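Local structure of naphthalene dioxygenase large subunit (Rhodococcus sp., 2B1X) at residues Y61-R64 with D69-I72. The protein is the large subunit of a Rieske-type dioxygenase, carrying a [2Fe-2S] cluster in one domain and a mononuclear iron in the other. Sequence-based numbering, arbitrary orientation.
Sequences YVVR and DQFI
Arg64 and Phe71 pair backbone to backbone in a buried antiparallel β-hairpin, whose two strands, 60-66 and 69-75, are the central pair of a four-stranded sheet in the Rieske domain. Arg64 N reaches Phe71 O at 2.9 Å and Phe71 N returns to Arg64 O at 2.8 Å, both bonds nearly straight, which makes this a hydrogen-bonded pair. Val63 and Ile72 form the adjacent non-hydrogen-bonded pair, where the CA of Val63 adds a C-H···O contact to Phe71 O (3.4 Å).

Side chains alternate between the faces of the sheet. On one face, Val63 turns one methyl to Gln70 and the other to Ile72. Its CG1, anti to the backbone N (chi1 179°), presses on Gln70 CG and on the amide carbon CD; as modelled, the 3.2 Å from CG1 to CG is unusually short for two carbons. Val63 CG2 meets Ile72 CG1 more loosely, at 4.5 Å. Ile72 CG2 in turn touches Tyr61 CB at 4.0 Å, and the Tyr61 ring packs edge-to-face with Phe106. Beyond CG the Gln70 chain runs extended, and its buried amide is gripped at both ends: OE1 accepts from Asn86 and Gln94, and NE2 hydrogen-bonds Tyr65 OH.

On the other face Arg64 and Phe71 diverge. The Arg64 side chain runs out away from strand 69-75 and bends partly back, so that Val62 CG2 sits over the centre of one guanidinium face, 3.8 Å above the plane; a salt bridge to Glu54 and a hydrogen bond from NH1 to Leu49 O hold it there. The Phe71 ring leads away to Leu85 and to Phe387 of a second large subunit, where the backbone N atoms of Phe387 and Ala388 also hydrogen-bond the Asp69 carboxylate. With the Ile72 side chain about 12 Å from the cluster, this short-turned antiparallel hairpin belongs to the β-framework of a Rieske [2Fe-2S] domain.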
ATOM      1  N   TYR A  61     -12.485 -22.424  20.010  1.00 10.65           N
ATOM      2  CA  TYR A  61     -11.430 -21.429  20.100  1.00 11.26           C
ATOM      3  C   TYR A  61     -11.714 -20.232  19.210  1.00 11.11           C
ATOM      4  O   TYR A  61     -12.420 -20.359  18.204  1.00 11.22           O
ATOM      5  CB  TYR A  61     -10.081 -22.059  19.698  1.00 10.51           C
ATOM      6  CG  TYR A  61      -9.994 -22.403  18.236  1.00 12.58           C
ATOM      7  CD1 TYR A  61      -9.570 -21.445  17.296  1.00 14.70           C
ATOM      8  CD2 TYR A  61     -10.307 -23.691  17.788  1.00 13.05           C
ATOM      9  CE1 TYR A  61      -9.493 -21.759  15.930  1.00 15.87           C
ATOM     10  CE2 TYR A  61     -10.202 -24.037  16.448  1.00 15.07           C
ATOM     11  CZ  TYR A  61      -9.806 -23.065  15.516  1.00 17.56           C
ATOM     12  OH  TYR A  61      -9.697 -23.382  14.180  1.00 16.66           O
ATOM     13  N   VAL A  62     -11.117 -19.089  19.566  1.00 10.85           N
ATOM     14  CA  VAL A  62     -11.079 -17.910  18.713  1.00 10.83           C
ATOM     15  C   VAL A  62      -9.611 -17.452  18.729  1.00 10.76           C
ATOM     16  O   VAL A  62      -8.883 -17.762  19.668  1.00 10.97           O
ATOM     17  CB  VAL A  62     -12.023 -16.766  19.197  1.00 10.48           C
ATOM     18  CG1 VAL A  62     -13.512 -17.163  19.055  1.00 11.33           C
ATOM     19  CG2 VAL A  62     -11.741 -16.340  20.652  1.00 11.53           C
ATOM     20  N   VAL A  63      -9.187 -16.777  17.676  1.00 10.26           N
ATOM     21  CA  VAL A  63      -7.844 -16.198  17.616  1.00 10.25           C
ATOM     22  C   VAL A  63      -7.896 -14.672  17.845  1.00 10.90           C
ATOM     23  O   VAL A  63      -8.512 -13.941  17.076  1.00 11.55           O
ATOM     24  CB  VAL A  63      -7.148 -16.543  16.307  1.00 10.81           C
ATOM     25  CG1 VAL A  63      -5.744 -15.890  16.267  1.00  8.81           C
ATOM     26  CG2 VAL A  63      -7.021 -18.101  16.137  1.00 12.22           C
ATOM     27  N   ARG A  64      -7.202 -14.201  18.875  1.00 11.05           N
ATOM     28  CA  ARG A  64      -7.288 -12.816  19.326  1.00 11.40           C
ATOM     29  C   ARG A  64      -5.911 -12.237  19.605  1.00 11.87           C
ATOM     30  O   ARG A  64      -4.911 -12.971  19.482  1.00 13.22           O
ATOM     31  CB  ARG A  64      -8.244 -12.710  20.516  1.00 10.43           C
ATOM     32  CG  ARG A  64      -9.646 -13.191  20.165  1.00 11.90           C
ATOM     33  CD  ARG A  64     -10.445 -12.191  19.274  1.00 13.24           C
ATOM     34  NE  ARG A  64     -11.632 -12.790  18.681  1.00 11.40           N
ATOM     35  CZ  ARG A  64     -12.801 -12.970  19.312  1.00 13.45           C
ATOM     36  NH1 ARG A  64     -12.972 -12.597  20.590  1.00  8.57           N
ATOM     37  NH2 ARG A  64     -13.809 -13.532  18.668  1.00 11.65           N
ATOM     38  N   ASP A  69       0.831  -9.534  18.701  1.00 13.68           N
ATOM     39  CA  ASP A  69       0.880 -10.926  19.174  1.00 13.54           C
ATOM     40  C   ASP A  69      -0.467 -11.609  19.047  1.00 13.59           C
ATOM     41  O   ASP A  69      -1.500 -11.071  19.477  1.00 12.63           O
ATOM     42  CB  ASP A  69       1.361 -11.052  20.602  1.00 13.57           C
ATOM     43  CG  ASP A  69       2.855 -10.916  20.704  1.00 14.58           C
ATOM     44  OD1 ASP A  69       3.579 -11.787  20.152  1.00 13.36           O
ATOM     45  OD2 ASP A  69       3.372  -9.945  21.297  1.00 17.37           O
ATOM     46  N   GLN A  70      -0.420 -12.824  18.502  1.00 13.43           N
ATOM     47  CA  GLN A  70      -1.599 -13.573  18.199  1.00 13.62           C
ATOM     48  C   GLN A  70      -1.732 -14.761  19.148  1.00 13.41           C
ATOM     49  O   GLN A  70      -0.785 -15.532  19.301  1.00 13.31           O
ATOM     50  CB  GLN A  70      -1.525 -14.027  16.741  1.00 14.08           C
ATOM     51  CG  GLN A  70      -2.855 -14.487  16.184  1.00 16.49           C
ATOM     52  CD  GLN A  70      -2.705 -15.052  14.781  1.00 17.74           C
ATOM     53  OE1 GLN A  70      -2.073 -16.053  14.622  1.00 17.87           O
ATOM     54  NE2 GLN A  70      -3.301 -14.411  13.783  1.00 21.67           N
ATOM     55  N   PHE A  71      -2.917 -14.898  19.767  1.00 12.38           N
ATOM     56  CA  PHE A  71      -3.174 -15.916  20.776  1.00 12.63           C
ATOM     57  C   PHE A  71      -4.376 -16.748  20.430  1.00 12.82           C
ATOM     58  O   PHE A  71      -5.392 -16.211  19.986  1.00 13.79           O
ATOM     59  CB  PHE A  71      -3.370 -15.282  22.168  1.00 11.80           C
ATOM     60  CG  PHE A  71      -2.127 -14.683  22.721  1.00 13.55           C
ATOM     61  CD1 PHE A  71      -1.792 -13.350  22.436  1.00 12.35           C
ATOM     62  CD2 PHE A  71      -1.249 -15.464  23.486  1.00 13.68           C
ATOM     63  CE1 PHE A  71      -0.592 -12.789  22.931  1.00 12.14           C
ATOM     64  CE2 PHE A  71      -0.048 -14.918  23.987  1.00 14.58           C
ATOM     65  CZ  PHE A  71       0.286 -13.584  23.690  1.00 14.14           C
ATOM     66  N   ILE A  72      -4.265 -18.066  20.611  1.00 12.62           N
ATOM     67  CA  ILE A  72      -5.455 -18.925  20.602  1.00 12.45           C
ATOM     68  C   ILE A  72      -6.108 -18.860  21.988  1.00 13.00           C
ATOM     69  O   ILE A  72      -5.454 -19.122  23.012  1.00 12.96           O
ATOM     70  CB  ILE A  72      -5.057 -20.406  20.289  1.00 12.48           C
ATOM     71  CG1 ILE A  72      -4.453 -20.529  18.892  1.00 12.60           C
ATOM     72  CG2 ILE A  72      -6.236 -21.321  20.403  1.00 11.26           C
ATOM     73  CD1 ILE A  72      -3.600 -21.808  18.759  1.00 12.33           C
TER